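Local coordinates for protein SAP-like pentraxin (PDB 3FLP) that binds two calcium ions per subunit and, as an invertebrate lectin of the pentraxin family, probably recognises sugars in a calcium-dependent way, at residues T35-I40 with W99-H104; D6-F11 with S160-D165; I88-E93 with M113-N118. All blocks are in the same frame, centred on the assembly; numbering follows the deposited sequence.

Contact 1 of 3, residues T35-I40 with W99-H104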
loop_
_atom_site.group_PDB
_atom_site.type_symbol
_atom_site.label_atom_id
_atom_site.label_comp_id
_atom_site.label_asym_id
_atom_site.label_seq_id
_atom_site.Cartn_x
_atom_site.Cartn_y
_atom_site.Cartn_z
ATOM N N THR A 35 -6.000 39.964 -12.614
ATOM C CA THR A 35 -5.270 39.780 -11.368
ATOM C C THR A 35 -3.841 39.417 -11.767
ATOM O O THR A 35 -3.614 38.431 -12.480
ATOM C CB THR A 35 -5.854 38.640 -10.491
ATOM O OG1 THR A 35 -7.189 38.972 -10.084
ATOM C CG2 THR A 35 -4.996 38.437 -9.242
ATOM N N VAL A 36 -2.885 40.227 -11.327
ATOM C CA VAL A 36 -1.480 39.988 -11.639
ATOM C C VAL A 36 -0.736 39.733 -10.328
ATOM O O VAL A 36 -0.673 40.602 -9.453
ATOM C CB VAL A 36 -0.849 41.205 -12.370
ATOM C CG1 VAL A 36 0.625 40.926 -12.690
ATOM C CG2 VAL A 36 -1.625 41.501 -13.654
ATOM N N CYS A 37 -0.193 38.530 -10.196
ATOM C CA CYS A 37 0.536 38.136 -8.999
ATOM C C CYS A 37 1.957 37.719 -9.401
ATOM O O CYS A 37 2.164 37.152 -10.475
ATOM C CB CYS A 37 -0.132 36.923 -8.338
ATOM S SG CYS A 37 -1.617 37.028 -7.264
ATOM N N GLN A 38 2.933 38.002 -8.544
ATOM C CA GLN A 38 4.313 37.597 -8.803
ATOM C C GLN A 38 5.198 37.806 -7.582
ATOM O O GLN A 38 4.838 38.522 -6.651
ATOM C CB GLN A 38 4.923 38.347 -10.008
ATOM C CG GLN A 38 5.484 39.726 -9.708
ATOM C CD GLN A 38 4.464 40.826 -9.903
ATOM O OE1 GLN A 38 4.183 41.233 -11.031
ATOM N NE2 GLN A 38 3.894 41.307 -8.806
ATOM N N ARG A 39 6.359 37.163 -7.589
ATOM C CA ARG A 39 7.311 37.301 -6.497
ATOM C C ARG A 39 8.373 38.291 -6.975
ATOM O O ARG A 39 8.898 38.161 -8.084
ATOM C CB ARG A 39 7.922 35.933 -6.166
ATOM C CG ARG A 39 6.887 34.951 -5.600
ATOM C CD ARG A 39 7.322 33.484 -5.639
ATOM N NE ARG A 39 6.154 32.635 -5.422
ATOM C CZ ARG A 39 5.540 32.491 -4.248
ATOM N NH1 ARG A 39 5.997 33.123 -3.168
ATOM N NH2 ARG A 39 4.433 31.760 -4.162
ATOM N N ILE A 40 8.669 39.292 -6.153
ATOM C CA ILE A 40 9.657 40.297 -6.519
ATOM C C ILE A 40 10.653 40.626 -5.413
ATOM O O ILE A 40 10.342 40.553 -4.218
ATOM C CB ILE A 40 8.991 41.643 -6.948
ATOM C CG1 ILE A 40 8.061 42.142 -5.837
ATOM C CG2 ILE A 40 8.243 41.472 -8.260
ATOM C CD1 ILE A 40 7.474 43.524 -6.089
ATOM N N TRP A 99 12.791 39.151 -0.782
ATOM C CA TRP A 99 11.644 38.709 -1.569
ATOM C C TRP A 99 10.306 39.036 -0.922
ATOM O O TRP A 99 10.165 38.985 0.298
ATOM C CB TRP A 99 11.693 37.196 -1.795
ATOM C CG TRP A 99 12.722 36.713 -2.769
ATOM C CD1 TRP A 99 13.912 36.087 -2.476
ATOM C CD2 TRP A 99 12.628 36.746 -4.202
ATOM N NE1 TRP A 99 14.549 35.723 -3.640
ATOM C CE2 TRP A 99 13.786 36.115 -4.712
ATOM C CE3 TRP A 99 11.674 37.248 -5.103
ATOM C CZ2 TRP A 99 14.016 35.971 -6.088
ATOM C CZ3 TRP A 99 11.901 37.106 -6.470
ATOM C CH2 TRP A 99 13.064 36.469 -6.947
ATOM N N TYR A 100 9.323 39.358 -1.757
ATOM C CA TYR A 100 7.969 39.661 -1.300
ATOM C C TYR A 100 7.009 39.168 -2.371
ATOM O O TYR A 100 7.352 39.144 -3.553
ATOM C CB TYR A 100 7.764 41.172 -1.111
ATOM C CG TYR A 100 8.720 41.799 -0.127
ATOM C CD1 TYR A 100 9.950 42.305 -0.547
ATOM C CD2 TYR A 100 8.427 41.821 1.236
ATOM C CE1 TYR A 100 10.865 42.811 0.362
ATOM C CE2 TYR A 100 9.344 42.327 2.168
ATOM C CZ TYR A 100 10.561 42.816 1.723
ATOM O OH TYR A 100 11.486 43.291 2.636
ATOM N N HIS A 101 5.819 38.741 -1.970
ATOM C CA HIS A 101 4.845 38.326 -2.959
ATOM C C HIS A 101 3.896 39.501 -3.083
ATOM O O HIS A 101 3.382 40.008 -2.088
ATOM C CB HIS A 101 4.075 37.067 -2.546
ATOM C CG HIS A 101 3.184 36.540 -3.631
ATOM N ND1 HIS A 101 1.929 37.056 -3.882
ATOM C CD2 HIS A 101 3.402 35.602 -4.584
ATOM C CE1 HIS A 101 1.414 36.458 -4.943
ATOM N NE2 HIS A 101 2.288 35.572 -5.388
ATOM N N VAL A 102 3.680 39.946 -4.309
ATOM C CA VAL A 102 2.805 41.079 -4.550
ATOM C C VAL A 102 1.742 40.706 -5.565
ATOM O O VAL A 102 2.001 39.969 -6.519
ATOM C CB VAL A 102 3.622 42.306 -5.059
ATOM C CG1 VAL A 102 2.697 43.353 -5.659
ATOM C CG2 VAL A 102 4.410 42.913 -3.904
ATOM N N CYS A 103 0.534 41.203 -5.346
ATOM C CA CYS A 103 -0.545 40.922 -6.259
ATOM C C CYS A 103 -1.470 42.130 -6.410
ATOM O O CYS A 103 -1.784 42.808 -5.436
ATOM C CB CYS A 103 -1.334 39.697 -5.778
ATOM S SG CYS A 103 -2.277 38.948 -7.136
ATOM N N HIS A 104 -1.873 42.401 -7.649
ATOM C CA HIS A 104 -2.784 43.495 -7.963
ATOM C C HIS A 104 -4.074 42.876 -8.482
ATOM O O HIS A 104 -4.050 42.090 -9.430
ATOM C CB HIS A 104 -2.217 44.407 -9.058
ATOM C CG HIS A 104 -1.105 45.297 -8.599
ATOM N ND1 HIS A 104 0.131 44.815 -8.219
ATOM C CD2 HIS A 104 -1.028 46.646 -8.504
ATOM C CE1 HIS A 104 0.922 45.829 -7.916
ATOM N NE2 HIS A 104 0.243 46.950 -8.081
HETATM O O HOH W 1 1.209 42.401 -9.175
#

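Contact 2 of 3, residues D6-F11 with S160-D165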
loop_
_atom_site.group_PDB
_atom_site.type_symbol
_atom_site.label_atom_id
_atom_site.label_comp_id
_atom_site.label_asym_id
_atom_site.label_seq_id
_atom_site.Cartn_x
_atom_site.Cartn_y
_atom_site.Cartn_z
ATOM N N ASP A 6 9.884 28.438 -10.113
ATOM C CA ASP A 6 10.916 29.117 -9.336
ATOM C C ASP A 6 11.995 29.769 -10.205
ATOM O O ASP A 6 12.977 30.306 -9.680
ATOM C CB ASP A 6 11.581 28.150 -8.332
ATOM C CG ASP A 6 10.646 27.734 -7.188
ATOM O OD1 ASP A 6 10.018 28.616 -6.558
ATOM O OD2 ASP A 6 10.549 26.523 -6.906
ATOM N N VAL A 7 11.838 29.707 -11.526
ATOM C CA VAL A 7 12.805 30.347 -12.422
ATOM C C VAL A 7 12.634 31.842 -12.180
ATOM O O VAL A 7 11.517 32.315 -11.968
ATOM C CB VAL A 7 12.505 30.028 -13.914
ATOM C CG1 VAL A 7 13.272 30.986 -14.840
ATOM C CG2 VAL A 7 12.897 28.592 -14.216
ATOM N N LYS A 8 13.730 32.589 -12.188
ATOM C CA LYS A 8 13.627 34.019 -11.963
ATOM C C LYS A 8 14.367 34.802 -13.043
ATOM O O LYS A 8 15.243 34.275 -13.734
ATOM C CB LYS A 8 14.189 34.387 -10.579
ATOM C CG LYS A 8 15.709 34.440 -10.523
ATOM C CD LYS A 8 16.218 34.884 -9.155
ATOM C CE LYS A 8 17.743 34.821 -9.108
ATOM N NZ LYS A 8 18.271 35.224 -7.777
ATOM N N ILE A 9 13.997 36.067 -13.182
ATOM C CA ILE A 9 14.627 36.950 -14.151
ATOM C C ILE A 9 15.135 38.150 -13.366
ATOM O O ILE A 9 14.401 38.725 -12.559
ATOM C CB ILE A 9 13.615 37.466 -15.210
ATOM C CG1 ILE A 9 13.051 36.296 -16.028
ATOM C CG2 ILE A 9 14.292 38.493 -16.110
ATOM C CD1 ILE A 9 14.060 35.615 -16.913
ATOM N N SER A 10 16.393 38.512 -13.588
ATOM C CA SER A 10 16.978 39.667 -12.923
ATOM C C SER A 10 17.042 40.827 -13.909
ATOM O O SER A 10 17.520 40.669 -15.033
ATOM C CB SER A 10 18.393 39.347 -12.424
ATOM O OG SER A 10 18.377 38.303 -11.469
ATOM N N PHE A 11 16.536 41.978 -13.480
ATOM C CA PHE A 11 16.547 43.201 -14.278
ATOM C C PHE A 11 17.627 44.024 -13.578
ATOM O O PHE A 11 17.350 44.745 -12.626
ATOM C CB PHE A 11 15.174 43.877 -14.192
ATOM C CG PHE A 11 14.063 43.066 -14.812
ATOM C CD1 PHE A 11 13.790 43.162 -16.173
ATOM C CD2 PHE A 11 13.327 42.170 -14.044
ATOM C CE1 PHE A 11 12.798 42.372 -16.762
ATOM C CE2 PHE A 11 12.337 41.376 -14.621
ATOM C CZ PHE A 11 12.072 41.477 -15.985
ATOM N N SER A 160 13.990 47.754 -11.464
ATOM C CA SER A 160 15.132 46.858 -11.359
ATOM C C SER A 160 14.963 45.953 -10.146
ATOM O O SER A 160 14.460 46.378 -9.108
ATOM C CB SER A 160 16.429 47.660 -11.245
ATOM O OG SER A 160 16.684 48.359 -12.453
ATOM N N GLY A 161 15.387 44.704 -10.292
ATOM C CA GLY A 161 15.273 43.743 -9.216
ATOM C C GLY A 161 15.105 42.362 -9.807
ATOM O O GLY A 161 15.388 42.150 -10.986
ATOM N N GLU A 162 14.646 41.417 -8.995
ATOM C CA GLU A 162 14.446 40.057 -9.468
ATOM C C GLU A 162 12.956 39.731 -9.431
ATOM O O GLU A 162 12.228 40.165 -8.532
ATOM C CB GLU A 162 15.256 39.079 -8.606
ATOM C CG GLU A 162 16.754 39.413 -8.619
ATOM C CD GLU A 162 17.591 38.556 -7.685
ATOM O OE1 GLU A 162 17.030 37.750 -6.917
ATOM O OE2 GLU A 162 18.824 38.698 -7.710
ATOM N N LEU A 163 12.502 38.972 -10.421
ATOM C CA LEU A 163 11.095 38.616 -10.507
ATOM C C LEU A 163 10.904 37.147 -10.863
ATOM O O LEU A 163 11.673 36.578 -11.636
ATOM C CB LEU A 163 10.415 39.511 -11.553
ATOM C CG LEU A 163 8.913 39.373 -11.787
ATOM C CD1 LEU A 163 8.358 40.702 -12.305
ATOM C CD2 LEU A 163 8.642 38.237 -12.761
ATOM N N SER A 164 9.882 36.532 -10.281
ATOM C CA SER A 164 9.582 35.140 -10.581
ATOM C C SER A 164 8.133 34.796 -10.261
ATOM O O SER A 164 7.426 35.566 -9.610
ATOM C CB SER A 164 10.523 34.198 -9.831
ATOM O OG SER A 164 10.025 33.891 -8.554
ATOM N N ASP A 165 7.691 33.650 -10.772
ATOM C CA ASP A 165 6.342 33.146 -10.538
ATOM C C ASP A 165 5.237 34.145 -10.917
ATOM O O ASP A 165 4.309 34.383 -10.143
ATOM C CB ASP A 165 6.209 32.744 -9.064
ATOM C CG ASP A 165 5.252 31.584 -8.846
ATOM O OD1 ASP A 165 4.527 31.193 -9.789
ATOM O OD2 ASP A 165 5.223 31.068 -7.710
HETATM O O HOH W 2 9.851 31.263 -6.969
#

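Contact 3 of 3, residues I88-E93 with M113-N118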
loop_
_atom_site.group_PDB
_atom_site.type_symbol
_atom_site.label_atom_id
_atom_site.label_comp_id
_atom_site.label_asym_id
_atom_site.label_seq_id
_atom_site.Cartn_x
_atom_site.Cartn_y
_atom_site.Cartn_z
ATOM N N ILE A 88 -1.982 52.293 -2.940
ATOM C CA ILE A 88 -2.495 51.725 -1.703
ATOM C C ILE A 88 -1.269 51.297 -0.913
ATOM O O ILE A 88 -0.426 50.542 -1.416
ATOM C CB ILE A 88 -3.391 50.499 -1.951
ATOM C CG1 ILE A 88 -4.668 50.930 -2.687
ATOM C CG2 ILE A 88 -3.730 49.832 -0.623
ATOM C CD1 ILE A 88 -5.619 49.797 -2.989
ATOM N N SER A 89 -1.150 51.790 0.315
ATOM C CA SER A 89 0.002 51.437 1.123
ATOM C C SER A 89 -0.205 50.114 1.851
ATOM O O SER A 89 -1.323 49.758 2.234
ATOM C CB SER A 89 0.355 52.565 2.105
ATOM O OG SER A 89 -0.704 52.834 2.989
ATOM N N CYS A 90 0.889 49.373 1.998
ATOM C CA CYS A 90 0.872 48.081 2.661
ATOM C C CYS A 90 1.615 48.171 3.992
ATOM O O CYS A 90 2.704 48.743 4.067
ATOM C CB CYS A 90 1.540 47.026 1.776
ATOM S SG CYS A 90 0.626 46.518 0.276
ATOM N N PRO A 91 1.040 47.589 5.057
ATOM C CA PRO A 91 1.648 47.608 6.390
ATOM C C PRO A 91 2.827 46.651 6.506
ATOM O O PRO A 91 2.810 45.730 7.322
ATOM C CB PRO A 91 0.492 47.198 7.290
ATOM C CG PRO A 91 -0.188 46.156 6.450
ATOM C CD PRO A 91 -0.202 46.791 5.060
ATOM N N ILE A 92 3.848 46.860 5.683
ATOM C CA ILE A 92 5.025 46.008 5.720
ATOM C C ILE A 92 6.259 46.814 5.346
ATOM O O ILE A 92 6.246 47.574 4.378
ATOM C CB ILE A 92 4.883 44.786 4.761
ATOM C CG1 ILE A 92 6.104 43.870 4.897
ATOM C CG2 ILE A 92 4.741 45.248 3.323
ATOM C CD1 ILE A 92 5.979 42.557 4.134
ATOM N N GLU A 93 7.319 46.669 6.133
ATOM C CA GLU A 93 8.548 47.390 5.859
ATOM C C GLU A 93 9.347 46.642 4.804
ATOM O O GLU A 93 9.603 45.449 4.939
ATOM C CB GLU A 93 9.378 47.555 7.131
ATOM C CG GLU A 93 10.685 48.284 6.882
ATOM C CD GLU A 93 11.232 48.956 8.123
ATOM O OE1 GLU A 93 11.309 48.293 9.179
ATOM O OE2 GLU A 93 11.594 50.149 8.035
ATOM N N MET A 113 -10.252 48.137 -6.992
ATOM C CA MET A 113 -8.839 47.785 -7.037
ATOM C C MET A 113 -8.447 47.296 -5.650
ATOM O O MET A 113 -8.873 47.856 -4.646
ATOM C CB MET A 113 -7.987 49.009 -7.399
ATOM C CG MET A 113 -6.511 48.886 -7.013
ATOM S SD MET A 113 -5.645 50.476 -7.054
ATOM C CE MET A 113 -3.999 50.010 -6.450
ATOM N N ALA A 114 -7.643 46.242 -5.599
ATOM C CA ALA A 114 -7.187 45.695 -4.326
ATOM C C ALA A 114 -5.774 45.164 -4.510
ATOM O O ALA A 114 -5.458 44.571 -5.544
ATOM C CB ALA A 114 -8.120 44.569 -3.859
ATOM N N VAL A 115 -4.916 45.398 -3.523
ATOM C CA VAL A 115 -3.546 44.911 -3.609
ATOM C C VAL A 115 -3.216 44.076 -2.383
ATOM O O VAL A 115 -3.801 44.260 -1.309
ATOM C CB VAL A 115 -2.522 46.068 -3.741
ATOM C CG1 VAL A 115 -2.834 46.888 -4.979
ATOM C CG2 VAL A 115 -2.537 46.940 -2.492
ATOM N N TYR A 116 -2.280 43.152 -2.559
ATOM C CA TYR A 116 -1.876 42.257 -1.496
ATOM C C TYR A 116 -0.364 42.122 -1.394
ATOM O O TYR A 116 0.339 42.093 -2.405
ATOM C CB TYR A 116 -2.484 40.879 -1.740
ATOM C CG TYR A 116 -3.994 40.877 -1.816
ATOM C CD1 TYR A 116 -4.664 41.342 -2.952
ATOM C CD2 TYR A 116 -4.754 40.434 -0.740
ATOM C CE1 TYR A 116 -6.055 41.362 -2.999
ATOM C CE2 TYR A 116 -6.128 40.450 -0.777
ATOM C CZ TYR A 116 -6.777 40.914 -1.906
ATOM O OH TYR A 116 -8.148 40.929 -1.910
ATOM N N ALA A 117 0.130 42.034 -0.164
ATOM C CA ALA A 117 1.554 41.874 0.085
ATOM C C ALA A 117 1.710 40.598 0.904
ATOM O O ALA A 117 1.094 40.453 1.961
ATOM C CB ALA A 117 2.087 43.074 0.851
ATOM N N ASN A 118 2.516 39.668 0.402
ATOM C CA ASN A 118 2.745 38.396 1.070
ATOM C C ASN A 118 1.448 37.656 1.399
ATOM O O ASN A 118 1.316 37.031 2.457
ATOM C CB ASN A 118 3.586 38.603 2.341
ATOM C CG ASN A 118 5.046 38.881 2.025
ATOM O OD1 ASN A 118 5.508 38.627 0.907
ATOM N ND2 ASN A 118 5.785 39.388 3.008
#

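Contact 1 of 3, residues T35-I40 with W99-H104
Thr35-Ile40 and Tyr100-His104 run antiparallel, their axes 4.6 Å apart, and three hydrogen-bonded pairs, Val36 with His104, Gln38 with Val102 and Ile40 with Tyr100, give six backbone bonds. The non-hydrogen-bonded pair between the first two is Cys37 with Cys103, whose SG atoms are joined at 2.0 Å in a disulfide (chi3 -87°), a covalent cross-strand link at a point where the backbones come close. On the same face His101 has CG anti to its backbone N (chi1 -173°), which swings the imidazole toward Thr35-Ile40: its CE1 lies 3.8 Å from Cys37 CB, the Cys37 sulfur meets the ring at its edge, and CD2 sits over the centre of the Arg39 guanidinium, with the two planes 63° apart. Arg39 NE forms a salt bridge with Asp165 of strand 161-169. Trp99 brings its six-membered ring edge to the backbone of Arg39, CZ3 being 3.6 Å from Arg39 O. On the opposite face, with Gln38, Ile40 CD1 packs on Val102 CG2 at 3.8 Å. Beside them a water gives a hydrogen bond to Val36 O at 2.6 Å, accepts one from Gln38 NE2 at 2.9 Å and bonds His104 ND1 at 2.8 Å, tying three polar groups together. Strand 48-55 covers this side through Ile50 and Phe51; helix 175-182 lies against the disulfide and His101 on the other, and strand 161-169 flanks Thr35-Ile40.

Contact 2 of 3, residues D6-F11 with S160-D165
Ile9 and Leu163, and beyond them Phe11 and Gly161, face each other as hydrogen-bonded pairs in one of the two antiparallel sheets of the pentraxin beta-sandwich, the jelly roll of the concanavalin-like clan. Four backbone bonds hold the strands: Ile9 N to Leu163 O at 2.8 Å, Leu163 N to Ile9 O, Phe11 N to Gly161 O (N-H...O 177°), and a longer, more bent return bond from Gly161 N to Phe11 O at 3.1 Å. Gly161 has backbone angles at which any side chain would collide with the carbonyl O of Ser160.

The apolar contact lies on the face turned to strand 21-24. Leu163 CB comes up to the edge of the Phe11 ring, 4.1 Å from CE2, while Ile9 CG2 lies over one face of that ring, and Leu22 closes in on Ile9 and Phe11.

Charge occupies the other face. Lys8 leaves the backbone with CG between N and the carbonyl carbon (chi1 78°), then runs fully extended to put NZ 2.9 Å from Glu162 OE1 in a salt bridge. The same carboxylate oxygen also pairs with Lys41, so two lysines probably stabilise its negative charge. Ser10 OG lies against the aliphatic part of Glu162, 3.5 Å from CG.

Polar links extend to the start of 6-11, where a water donates to Asp6 OD1 at 2.7 Å and bonds Ser164 OG at 3.1 Å. In the salt bridge itself, Lys8 NZ meets Glu162 OE1 from above the carboxylate plane, 58° out of it.

Contact 3 of 3, residues I88-E93 with M113-N118
Two sheets of the pentraxin beta-sandwich meet here, strand 86-90 at the edge of one and strand 112-117 in the other, and side chains alone make the contact. The short strand segments run roughly parallel, 19° apart with axes 8.0 Å from each other, and no hydrogen bond crosses between them. Ile88 sends its two branches to different partners. CG2 slides past Val115 CG2 at 3.6 Å, while the longer branch ends tip to tip with Met113, CD1 lying 3.8 Å from CE. Met113 reaches that far because its chain is extended throughout, with CG anti to the backbone N (chi1 160°). One step along, Cys90 SG rests on Ala117 CB at 3.8 Å and more loosely on Val115 CG2. That sulfur is bonded to Cys122 of strand 120-125, the neighbour of 112-117, so a disulfide staples the two layers beside the apolar contacts.

Past Cys90 the chain turns a corner in an inverse gamma turn centred on Pro91, closed by a weak bond from Ile92 N to Cys90 O. Ile92 then points back at the second sheet: CG2 stands 4.2 Å from Ala117 CB, and CD1 reaches Asn118 ND2 at 3.4 Å, the side chains crossing at about a right angle. The Asn118 amide is steadied by its OD1, which accepts from His101 N. Apolar side chains packed between two facing sheets, with no hydrogen bond across, are what a beta-sandwich is built on.

Overall arrangement
Contacts 1 and 2 share one sheet, in which strand 161-169 lies between 7-11 and 33-42. Their centres are 11 Å apart, and they are joined by the salt bridge from Arg39 NE to Asp165 OD2 at 2.9 Å. Contact 3 reaches the same sheet through strand 112-117, next to 100-107, where His101 O lies 2.7 Å from Asn118 N; its other half belongs to the facing sheet. Contacts 2 and 3 do not touch, with centres 20 Å apart. None of the three contains a calcium ligand: the side chain of Val36 in contact 1 is about 12 Å from that of the ligand Gln146, and that of Ser160 in contact 2 about 11 Å from that of Glu157.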